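PDB 4N0H: glutamyl-tRNA(Gln) amidotransferase subunit B, mitochondrial from Saccharomyces cerevisiae, which serves as the B subunit of a mitochondrial amidotransferase and contains a GatB/GatE-type catalytic domain built around a large mixed beta sheet. Local coordinates for residues Q103-Y108 with Q137-Q142; E19-L24 with V167-L172; S84-D89 with R109-G114. All blocks are in the same frame, centred on the assembly; numbering follows the deposited sequence.

Contact 1. Residues Q103-Y108 with Q137-Q142; sequences QLTQHY and QLQIEQ
Leu104 and Gln142 meet twice, once backbone to backbone and once with a side chain standing in for the backbone, where two antiparallel strands join in the central mixed sheet of the GatB/GatE catalytic domain. The strands, 103-105 and 137-142, run at 165° to each other. Gln142 N gives its hydrogen to Leu104 O at 3.0 Å, nearly in line with the carbonyl bond. The return donor, Leu104 N, does not find a main-chain carbonyl; it is taken by Gln142 OE1, also at 3.0 Å. The extended glutamine chain that brings this oxygen across lies against Leu104 CB, and at its other end Gln142 NE2 bonds to Asn166 OD1. With both ends of the amide engaged, its rotation is fixed.

One residue on, the hydroxyl of Thr105 donates to Glu141 OE2 at 2.7 Å, meeting the carboxylate on its anti side. The two side chains run alongside each other and point the same way. Glu141 places CG between its own N and carbonyl carbon (chi1 62°), and from there the extended chain carries OE2 up beside the threonine.

At Gln106 the main-chain pairing weakens: Gln106 N reaches Ile140 O through a weak, bent bond of 3.5 Å. A second glutamine side chain repairs the loss. This one comes from the opposite segment to Gln142, and its amide oxygen takes up the buried backbone N-H of Ile140. Beyond the pair, Thr105 bonds through its backbone to Asp89, and the Ile140 side chain rests on Ala71 of helix 65-78. The substitute bond runs from Ile140 N to Gln106 OE1, 3.0 Å long and almost straight, with that oxygen also 3.7 Å from Ile140 CB.

Contact 2. Residues E19-L24 with V167-L172; sequences EIHTQL and VPLIEL
Glu19 enters beside Leu172, its CA-H directed at Leu172 O with 3.5 Å between CA and the oxygen. Its carboxylate hangs near that of Glu171, a meeting of like groups at the partly exposed end of the contact. Ile20 then closes a reciprocal pair with Leu172: each N donates to the other's O over 2.9 Å, in nearly straight bonds. The Ile20 side chain turns to the face covered by helix 181-197, where Phe187 and Tyr191 receive it.

His21 faces the other way, and its partner Glu171 is a non-hydrogen-bonded neighbour, so the side chains rather than the backbones make the contact. Glu171 CG sits over one face of the imidazole in a CH-pi contact, 3.9 Å from the ring centroid, while the carboxylate plane is turned 31° from that of the ring. With CG anti to the backbone N (chi1 178°), the extended glutamate runs alongside the histidine in the same direction. The alternation of hydrogen-bonded and non-hydrogen-bonded pairs is that of regular antiparallel beta pairing, here between strand 14-23 and strand 168-174 within the mixed sheet; strand 210-218 flanks the former on its other edge.

Thr22 restores hydrogen bonding with Ile170 in both directions, the bond from Thr22 N being the more bent. A water over the face carrying Ile20, Thr22 and Ile170 donates to Ile20 O and to Ile170 O, the latter at 2.8 Å, so both carbonyls accept from a backbone N-H as well as from water. Gln23 returns to the His21 face, its CG packed 3.4 Å from Leu169 CD2, and its NE2 is held by Asp143 OD1. Leu24 N bonds to Pro168 O at 3.0 Å, and both leucine methyls press on Ile170, CD1 lying 3.8 Å from CG1 of that residue.

Contact 3. Residues S84-D89 with R109-G114; sequences SISQFD and RPFARG
Arg109 grips the loop side-on: NE and NH2 both donate to the single oxygen Ile85 O, at 2.7 Å and 2.9 Å. That oxygen lies close to the guanidinium plane, but only NH2 meets it on a lone pair; NE comes from above the carbonyl plane. A bend at chi3 (55°) turns the guanidinium back toward the loop. The aliphatic part of the arginine packs on Gln87, whose CG is 3.6 Å from Arg109 CB, with the amide plane nearly perpendicular to the guanidinium. Main-chain support is slighter: Gln87 N makes a weak bond to Arg109 O, while Arg109 N donates to a water 2.7 Å away that bridges to Gln87 O and Asp89 OD1 across the contact. Pro110 O touches Ser86 CB and accepts from Asn83 ND2. At Phe111 a second water bridges Ser86 OG and Phe111 O. Phe111 and Ala112 together face Leu138, forming a classic beta bulge in strand 102-120. The Phe111 ring packs among Ala71, Met72 and Ser75 of helix 65-78 and Ile140 of strand 130-142.

In the fold
All three contacts are buried and reach one mixed sheet, and their regularity falls with distance from the centre of the chain. Contact 2, whose centre lies about 4 Å from that point, relies on repeated backbone pairs. Contact 1 lies next to it, since strands 130-142 and 168-174 are neighbours bonded through Glu141 O and Leu169 N; it replaces main-chain partners with glutamine amides. Contact 3, its centre about 15 Å from the same point, comes nearest the surface, with Ser84 exposed and Arg109 partly exposed; it uses strand 102-120, as contact 1 does, but holds a loop by an arginine and waters. Asp89 links contacts 3 and 1 by bonding to Thr105 and Tyr108; contacts 2 and 3 do not touch.

Contact 1. Residues Q103-Y108 with Q137-Q142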
loop_
_atom_site.group_PDB
_atom_site.type_symbol
_atom_site.label_atom_id
_atom_site.label_comp_id
_atom_site.label_asym_id
_atom_site.label_seq_id
_atom_site.Cartn_x
_atom_site.Cartn_y
_atom_site.Cartn_z
ATOM N N GLN B 103 6.535 -10.102 5.584
ATOM C CA GLN B 103 5.911 -11.339 5.144
ATOM C C GLN B 103 4.399 -11.160 5.183
ATOM O O GLN B 103 3.870 -10.578 6.128
ATOM C CB GLN B 103 6.314 -12.485 6.074
ATOM C CG GLN B 103 5.602 -13.800 5.786
ATOM C CD GLN B 103 5.696 -14.788 6.941
ATOM O OE1 GLN B 103 5.815 -15.994 6.731
ATOM N NE2 GLN B 103 5.635 -14.279 8.165
ATOM N N LEU B 104 3.709 -11.638 4.152
ATOM C CA LEU B 104 2.251 -11.674 4.165
ATOM C C LEU B 104 1.765 -12.940 4.859
ATOM O O LEU B 104 2.188 -14.048 4.524
ATOM C CB LEU B 104 1.689 -11.584 2.749
ATOM C CG LEU B 104 1.774 -10.190 2.131
ATOM C CD1 LEU B 104 1.479 -10.236 0.633
ATOM C CD2 LEU B 104 0.805 -9.249 2.848
ATOM N N THR B 105 0.886 -12.758 5.836
ATOM C CA THR B 105 0.409 -13.848 6.679
ATOM C C THR B 105 -0.939 -13.452 7.261
ATOM O O THR B 105 -1.275 -12.278 7.302
ATOM C CB THR B 105 1.398 -14.153 7.830
ATOM O OG1 THR B 105 0.903 -15.246 8.616
ATOM C CG2 THR B 105 1.588 -12.936 8.722
ATOM N N GLN B 106 -1.714 -14.430 7.708
ATOM C CA GLN B 106 -3.036 -14.142 8.250
ATOM C C GLN B 106 -3.018 -14.064 9.770
ATOM O O GLN B 106 -3.459 -14.986 10.454
ATOM C CB GLN B 106 -4.034 -15.195 7.789
ATOM C CG GLN B 106 -4.070 -15.372 6.289
ATOM C CD GLN B 106 -5.247 -16.211 5.848
ATOM O OE1 GLN B 106 -5.317 -17.402 6.146
ATOM N NE2 GLN B 106 -6.194 -15.585 5.152
ATOM N N HIS B 107 -2.515 -12.950 10.291
ATOM C CA HIS B 107 -2.353 -12.768 11.728
ATOM C C HIS B 107 -3.672 -12.501 12.458
ATOM O O HIS B 107 -4.062 -13.263 13.343
ATOM C CB HIS B 107 -1.353 -11.640 12.006
ATOM C CG HIS B 107 -1.141 -11.364 13.461
ATOM N ND1 HIS B 107 -1.637 -10.239 14.086
ATOM C CD2 HIS B 107 -0.487 -12.066 14.417
ATOM C CE1 HIS B 107 -1.300 -10.262 15.363
ATOM N NE2 HIS B 107 -0.601 -11.359 15.589
ATOM N N TYR B 108 -4.353 -11.423 12.086
ATOM C CA TYR B 108 -5.574 -11.005 12.780
ATOM C C TYR B 108 -6.795 -11.856 12.440
ATOM O O TYR B 108 -7.656 -12.074 13.289
ATOM C CB TYR B 108 -5.899 -9.534 12.483
ATOM C CG TYR B 108 -4.855 -8.553 12.964
ATOM C CD1 TYR B 108 -4.628 -8.363 14.322
ATOM C CD2 TYR B 108 -4.107 -7.807 12.061
ATOM C CE1 TYR B 108 -3.673 -7.466 14.766
ATOM C CE2 TYR B 108 -3.158 -6.905 12.493
ATOM C CZ TYR B 108 -2.943 -6.739 13.847
ATOM O OH TYR B 108 -1.996 -5.841 14.286
ATOM N N GLN B 137 -6.140 -22.858 14.995
ATOM C CA GLN B 137 -6.397 -22.133 13.761
ATOM C C GLN B 137 -5.536 -22.612 12.598
ATOM O O GLN B 137 -4.601 -23.400 12.765
ATOM C CB GLN B 137 -6.179 -20.636 13.977
ATOM C CG GLN B 137 -4.751 -20.276 14.335
ATOM C CD GLN B 137 -4.619 -18.839 14.784
ATOM O OE1 GLN B 137 -3.728 -18.120 14.339
ATOM N NE2 GLN B 137 -5.506 -18.411 15.678
ATOM N N LEU B 138 -5.858 -22.093 11.420
ATOM C CA LEU B 138 -5.257 -22.510 10.169
ATOM C C LEU B 138 -4.990 -21.229 9.380
ATOM O O LEU B 138 -5.911 -20.448 9.153
ATOM C CB LEU B 138 -6.266 -23.396 9.443
ATOM C CG LEU B 138 -5.895 -24.381 8.347
ATOM C CD1 LEU B 138 -6.886 -25.537 8.385
ATOM C CD2 LEU B 138 -5.926 -23.697 6.995
ATOM N N GLN B 139 -3.737 -20.994 8.991
ATOM C CA GLN B 139 -3.364 -19.737 8.329
ATOM C C GLN B 139 -2.623 -19.958 7.011
ATOM O O GLN B 139 -1.799 -20.861 6.900
ATOM C CB GLN B 139 -2.475 -18.885 9.245
ATOM C CG GLN B 139 -3.134 -18.410 10.528
ATOM C CD GLN B 139 -2.208 -17.549 11.375
ATOM O OE1 GLN B 139 -1.002 -17.484 11.131
ATOM N NE2 GLN B 139 -2.775 -16.874 12.372
ATOM N N ILE B 140 -2.905 -19.116 6.020
ATOM C CA ILE B 140 -2.144 -19.126 4.775
ATOM C C ILE B 140 -1.084 -18.036 4.858
ATOM O O ILE B 140 -1.378 -16.915 5.275
ATOM C CB ILE B 140 -3.047 -18.851 3.557
ATOM C CG1 ILE B 140 -4.161 -19.896 3.466
ATOM C CG2 ILE B 140 -2.225 -18.818 2.271
ATOM C CD1 ILE B 140 -5.307 -19.484 2.557
ATOM N N GLU B 141 0.149 -18.357 4.475
ATOM C CA GLU B 141 1.210 -17.352 4.496
ATOM C C GLU B 141 2.329 -17.607 3.486
ATOM O O GLU B 141 2.465 -18.710 2.956
ATOM C CB GLU B 141 1.792 -17.213 5.904
ATOM C CG GLU B 141 2.438 -18.468 6.440
ATOM C CD GLU B 141 2.902 -18.303 7.873
ATOM O OE1 GLU B 141 3.919 -18.923 8.247
ATOM O OE2 GLU B 141 2.245 -17.549 8.624
ATOM N N GLN B 142 3.128 -16.571 3.240
ATOM C CA GLN B 142 4.242 -16.635 2.302
ATOM C C GLN B 142 5.448 -17.327 2.902
ATOM O O GLN B 142 5.790 -17.091 4.058
ATOM C CB GLN B 142 4.694 -15.225 1.916
ATOM C CG GLN B 142 3.864 -14.526 0.883
ATOM C CD GLN B 142 4.423 -13.148 0.559
ATOM O OE1 GLN B 142 4.831 -12.405 1.455
ATOM N NE2 GLN B 142 4.469 -12.814 -0.727
#

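Contact 2. Residues E19-L24 with V167-L172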
loop_
_atom_site.group_PDB
_atom_site.type_symbol
_atom_site.label_atom_id
_atom_site.label_comp_id
_atom_site.label_asym_id
_atom_site.label_seq_id
_atom_site.Cartn_x
_atom_site.Cartn_y
_atom_site.Cartn_z
ATOM N N GLU B 19 3.155 -26.238 16.216
ATOM C CA GLU B 19 2.940 -25.293 15.128
ATOM C C GLU B 19 3.591 -25.858 13.876
ATOM O O GLU B 19 4.818 -25.958 13.792
ATOM C CB GLU B 19 3.531 -23.929 15.472
ATOM C CG GLU B 19 2.893 -23.287 16.689
ATOM C CD GLU B 19 3.621 -22.038 17.139
ATOM O OE1 GLU B 19 4.544 -21.591 16.422
ATOM O OE2 GLU B 19 3.270 -21.505 18.214
ATOM N N ILE B 20 2.765 -26.249 12.910
ATOM C CA ILE B 20 3.255 -26.953 11.731
ATOM C C ILE B 20 3.099 -26.151 10.445
ATOM O O ILE B 20 1.986 -25.856 10.010
ATOM C CB ILE B 20 2.571 -28.321 11.558
ATOM C CG1 ILE B 20 2.752 -29.172 12.818
ATOM C CG2 ILE B 20 3.138 -29.041 10.345
ATOM C CD1 ILE B 20 2.115 -30.547 12.733
ATOM N N HIS B 21 4.230 -25.807 9.839
ATOM C CA HIS B 21 4.225 -25.117 8.562
ATOM C C HIS B 21 4.347 -26.136 7.448
ATOM O O HIS B 21 5.179 -27.041 7.505
ATOM C CB HIS B 21 5.359 -24.097 8.487
ATOM C CG HIS B 21 5.174 -22.927 9.400
ATOM N ND1 HIS B 21 5.379 -23.003 10.759
ATOM C CD2 HIS B 21 4.794 -21.653 9.147
ATOM C CE1 HIS B 21 5.138 -21.826 11.306
ATOM N NE2 HIS B 21 4.780 -20.989 10.349
ATOM N N THR B 22 3.504 -25.989 6.436
ATOM C CA THR B 22 3.449 -26.949 5.350
ATOM C C THR B 22 3.446 -26.250 3.993
ATOM O O THR B 22 2.573 -25.431 3.710
ATOM C CB THR B 22 2.202 -27.843 5.487
ATOM O OG1 THR B 22 2.451 -28.865 6.461
ATOM C CG2 THR B 22 1.867 -28.495 4.174
ATOM N N GLN B 23 4.433 -26.571 3.163
ATOM C CA GLN B 23 4.496 -26.040 1.809
ATOM C C GLN B 23 3.412 -26.674 0.954
ATOM O O GLN B 23 3.333 -27.897 0.856
ATOM C CB GLN B 23 5.863 -26.313 1.173
ATOM C CG GLN B 23 6.987 -25.434 1.683
ATOM C CD GLN B 23 8.257 -25.565 0.860
ATOM O OE1 GLN B 23 8.568 -26.639 0.339
ATOM N NE2 GLN B 23 8.996 -24.467 0.734
ATOM N N LEU B 24 2.580 -25.842 0.339
ATOM C CA LEU B 24 1.553 -26.330 -0.575
ATOM C C LEU B 24 2.156 -26.653 -1.937
ATOM O O LEU B 24 3.053 -25.955 -2.408
ATOM C CB LEU B 24 0.430 -25.301 -0.726
ATOM C CG LEU B 24 -0.346 -24.952 0.547
ATOM C CD1 LEU B 24 -1.560 -24.102 0.214
ATOM C CD2 LEU B 24 -0.756 -26.213 1.299
ATOM N N VAL B 167 6.428 -18.849 -2.038
ATOM C CA VAL B 167 5.815 -20.179 -2.081
ATOM C C VAL B 167 4.705 -20.238 -1.020
ATOM O O VAL B 167 4.881 -19.721 0.081
ATOM C CB VAL B 167 6.877 -21.280 -1.832
ATOM C CG1 VAL B 167 6.240 -22.623 -1.442
ATOM C CG2 VAL B 167 7.785 -21.432 -3.059
ATOM N N PRO B 168 3.552 -20.849 -1.350
ATOM C CA PRO B 168 2.454 -20.862 -0.376
ATOM C C PRO B 168 2.695 -21.834 0.775
ATOM O O PRO B 168 3.161 -22.952 0.559
ATOM C CB PRO B 168 1.242 -21.338 -1.195
ATOM C CG PRO B 168 1.697 -21.399 -2.621
ATOM C CD PRO B 168 3.184 -21.526 -2.603
ATOM N N LEU B 169 2.378 -21.391 1.987
ATOM C CA LEU B 169 2.429 -22.233 3.173
ATOM C C LEU B 169 1.066 -22.226 3.848
ATOM O O LEU B 169 0.315 -21.254 3.738
ATOM C CB LEU B 169 3.457 -21.698 4.178
ATOM C CG LEU B 169 4.910 -21.516 3.738
ATOM C CD1 LEU B 169 5.724 -20.830 4.831
ATOM C CD2 LEU B 169 5.497 -22.860 3.412
ATOM N N ILE B 170 0.745 -23.312 4.541
ATOM C CA ILE B 170 -0.326 -23.278 5.526
ATOM C C ILE B 170 0.267 -23.565 6.899
ATOM O O ILE B 170 0.982 -24.550 7.083
ATOM C CB ILE B 170 -1.445 -24.283 5.220
ATOM C CG1 ILE B 170 -2.239 -23.836 3.994
ATOM C CG2 ILE B 170 -2.378 -24.411 6.409
ATOM C CD1 ILE B 170 -3.487 -24.668 3.745
ATOM N N GLU B 171 -0.003 -22.685 7.854
ATOM C CA GLU B 171 0.417 -22.924 9.223
ATOM C C GLU B 171 -0.760 -23.461 10.017
ATOM O O GLU B 171 -1.825 -22.844 10.060
ATOM C CB GLU B 171 0.948 -21.650 9.881
ATOM C CG GLU B 171 1.364 -21.857 11.333
ATOM C CD GLU B 171 1.762 -20.569 12.035
ATOM O OE1 GLU B 171 1.837 -20.571 13.282
ATOM O OE2 GLU B 171 2.007 -19.557 11.345
ATOM N N LEU B 172 -0.563 -24.618 10.638
ATOM C CA LEU B 172 -1.577 -25.206 11.501
ATOM C C LEU B 172 -1.124 -25.123 12.950
ATOM O O LEU B 172 -0.038 -25.584 13.298
ATOM C CB LEU B 172 -1.843 -26.659 11.097
ATOM C CG LEU B 172 -2.846 -27.461 11.930
ATOM C CD1 LEU B 172 -3.702 -28.325 11.032
ATOM C CD2 LEU B 172 -2.134 -28.318 12.968
HETATM O O HOH W 1 0.527 -27.067 8.212
#

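Contact 3. Residues S84-D89 with R109-G114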
loop_
_atom_site.group_PDB
_atom_site.type_symbol
_atom_site.label_atom_id
_atom_site.label_comp_id
_atom_site.label_asym_id
_atom_site.label_seq_id
_atom_site.Cartn_x
_atom_site.Cartn_y
_atom_site.Cartn_z
ATOM N N SER B 84 -15.636 -16.298 8.051
ATOM C CA SER B 84 -16.501 -15.600 7.104
ATOM C C SER B 84 -15.692 -14.594 6.298
ATOM O O SER B 84 -15.865 -14.461 5.087
ATOM C CB SER B 84 -17.638 -14.892 7.838
ATOM O OG SER B 84 -17.126 -14.018 8.828
ATOM N N ILE B 85 -14.797 -13.896 6.988
ATOM C CA ILE B 85 -13.853 -12.993 6.351
ATOM C C ILE B 85 -12.454 -13.313 6.856
ATOM O O ILE B 85 -12.215 -13.323 8.063
ATOM C CB ILE B 85 -14.147 -11.525 6.711
ATOM C CG1 ILE B 85 -15.518 -11.095 6.183
ATOM C CG2 ILE B 85 -13.056 -10.610 6.172
ATOM C CD1 ILE B 85 -15.562 -10.918 4.685
ATOM N N SER B 86 -11.531 -13.591 5.944
ATOM C CA SER B 86 -10.124 -13.609 6.323
ATOM C C SER B 86 -9.335 -12.594 5.498
ATOM O O SER B 86 -9.809 -12.103 4.471
ATOM C CB SER B 86 -9.517 -15.020 6.256
ATOM O OG SER B 86 -9.465 -15.517 4.932
ATOM N N GLN B 87 -8.142 -12.264 5.971
ATOM C CA GLN B 87 -7.344 -11.218 5.356
ATOM C C GLN B 87 -5.874 -11.515 5.568
ATOM O O GLN B 87 -5.509 -12.317 6.435
ATOM C CB GLN B 87 -7.677 -9.861 5.980
ATOM C CG GLN B 87 -7.522 -9.843 7.490
ATOM C CD GLN B 87 -7.439 -8.440 8.072
ATOM O OE1 GLN B 87 -8.183 -7.541 7.674
ATOM N NE2 GLN B 87 -6.519 -8.247 9.018
ATOM N N PHE B 88 -5.031 -10.872 4.771
ATOM C CA PHE B 88 -3.593 -10.993 4.929
ATOM C C PHE B 88 -3.028 -9.740 5.581
ATOM O O PHE B 88 -3.450 -8.629 5.270
ATOM C CB PHE B 88 -2.926 -11.233 3.575
ATOM C CG PHE B 88 -3.212 -12.584 2.998
ATOM C CD1 PHE B 88 -4.290 -12.778 2.154
ATOM C CD2 PHE B 88 -2.420 -13.669 3.326
ATOM C CE1 PHE B 88 -4.559 -14.028 1.630
ATOM C CE2 PHE B 88 -2.686 -14.922 2.805
ATOM C CZ PHE B 88 -3.755 -15.100 1.958
ATOM N N ASP B 89 -2.067 -9.927 6.479
ATOM C CA ASP B 89 -1.420 -8.809 7.159
ATOM C C ASP B 89 0.076 -8.825 6.883
ATOM O O ASP B 89 0.635 -9.860 6.534
ATOM C CB ASP B 89 -1.667 -8.883 8.667
ATOM C CG ASP B 89 -3.108 -9.227 9.004
ATOM O OD1 ASP B 89 -3.346 -10.343 9.520
ATOM O OD2 ASP B 89 -4.001 -8.385 8.745
ATOM N N ARG B 109 -6.882 -12.306 11.191
ATOM C CA ARG B 109 -8.045 -13.059 10.727
ATOM C C ARG B 109 -7.627 -14.288 9.922
ATOM O O ARG B 109 -7.502 -14.228 8.701
ATOM C CB ARG B 109 -8.967 -12.171 9.887
ATOM C CG ARG B 109 -9.442 -10.910 10.601
ATOM C CD ARG B 109 -10.644 -10.303 9.896
ATOM N NE ARG B 109 -11.728 -11.277 9.761
ATOM C CZ ARG B 109 -12.647 -11.508 10.694
ATOM N NH1 ARG B 109 -12.620 -10.833 11.837
ATOM N NH2 ARG B 109 -13.595 -12.413 10.485
ATOM N N PRO B 110 -7.412 -15.412 10.614
ATOM C CA PRO B 110 -6.965 -16.657 9.983
ATOM C C PRO B 110 -8.043 -17.262 9.087
ATOM O O PRO B 110 -9.227 -16.945 9.239
ATOM C CB PRO B 110 -6.670 -17.572 11.180
ATOM C CG PRO B 110 -7.520 -17.032 12.286
ATOM C CD PRO B 110 -7.551 -15.546 12.074
ATOM N N PHE B 111 -7.622 -18.113 8.153
ATOM C CA PHE B 111 -8.536 -18.749 7.209
ATOM C C PHE B 111 -9.622 -19.576 7.904
ATOM O O PHE B 111 -10.782 -19.541 7.503
ATOM C CB PHE B 111 -7.767 -19.631 6.215
ATOM C CG PHE B 111 -8.632 -20.202 5.118
ATOM C CD1 PHE B 111 -9.184 -21.472 5.236
ATOM C CD2 PHE B 111 -8.907 -19.462 3.978
ATOM C CE1 PHE B 111 -9.984 -21.994 4.230
ATOM C CE2 PHE B 111 -9.705 -19.980 2.966
ATOM C CZ PHE B 111 -10.247 -21.243 3.095
ATOM N N ALA B 112 -9.235 -20.325 8.932
ATOM C CA ALA B 112 -10.169 -21.178 9.663
ATOM C C ALA B 112 -9.791 -21.296 11.130
ATOM O O ALA B 112 -8.644 -21.063 11.514
ATOM C CB ALA B 112 -10.243 -22.565 9.026
ATOM N N ARG B 113 -10.769 -21.660 11.948
ATOM C CA ARG B 113 -10.532 -21.886 13.366
ATOM C C ARG B 113 -11.232 -23.162 13.815
ATOM O O ARG B 113 -12.179 -23.628 13.171
ATOM C CB ARG B 113 -11.013 -20.691 14.191
ATOM C CG ARG B 113 -10.115 -19.463 14.087
ATOM C CD ARG B 113 -10.717 -18.264 14.812
ATOM N NE ARG B 113 -11.697 -17.553 13.992
ATOM C CZ ARG B 113 -12.635 -16.744 14.479
ATOM N NH1 ARG B 113 -12.736 -16.549 15.786
ATOM N NH2 ARG B 113 -13.481 -16.135 13.658
ATOM N N GLY B 114 -10.760 -23.729 14.918
ATOM C CA GLY B 114 -11.336 -24.953 15.442
ATOM C C GLY B 114 -10.937 -26.154 14.610
ATOM O O GLY B 114 -10.004 -26.088 13.807
HETATM O O HOH W 2 -11.554 -17.523 5.377
HETATM O O HOH W 3 -5.403 -11.683 9.009
#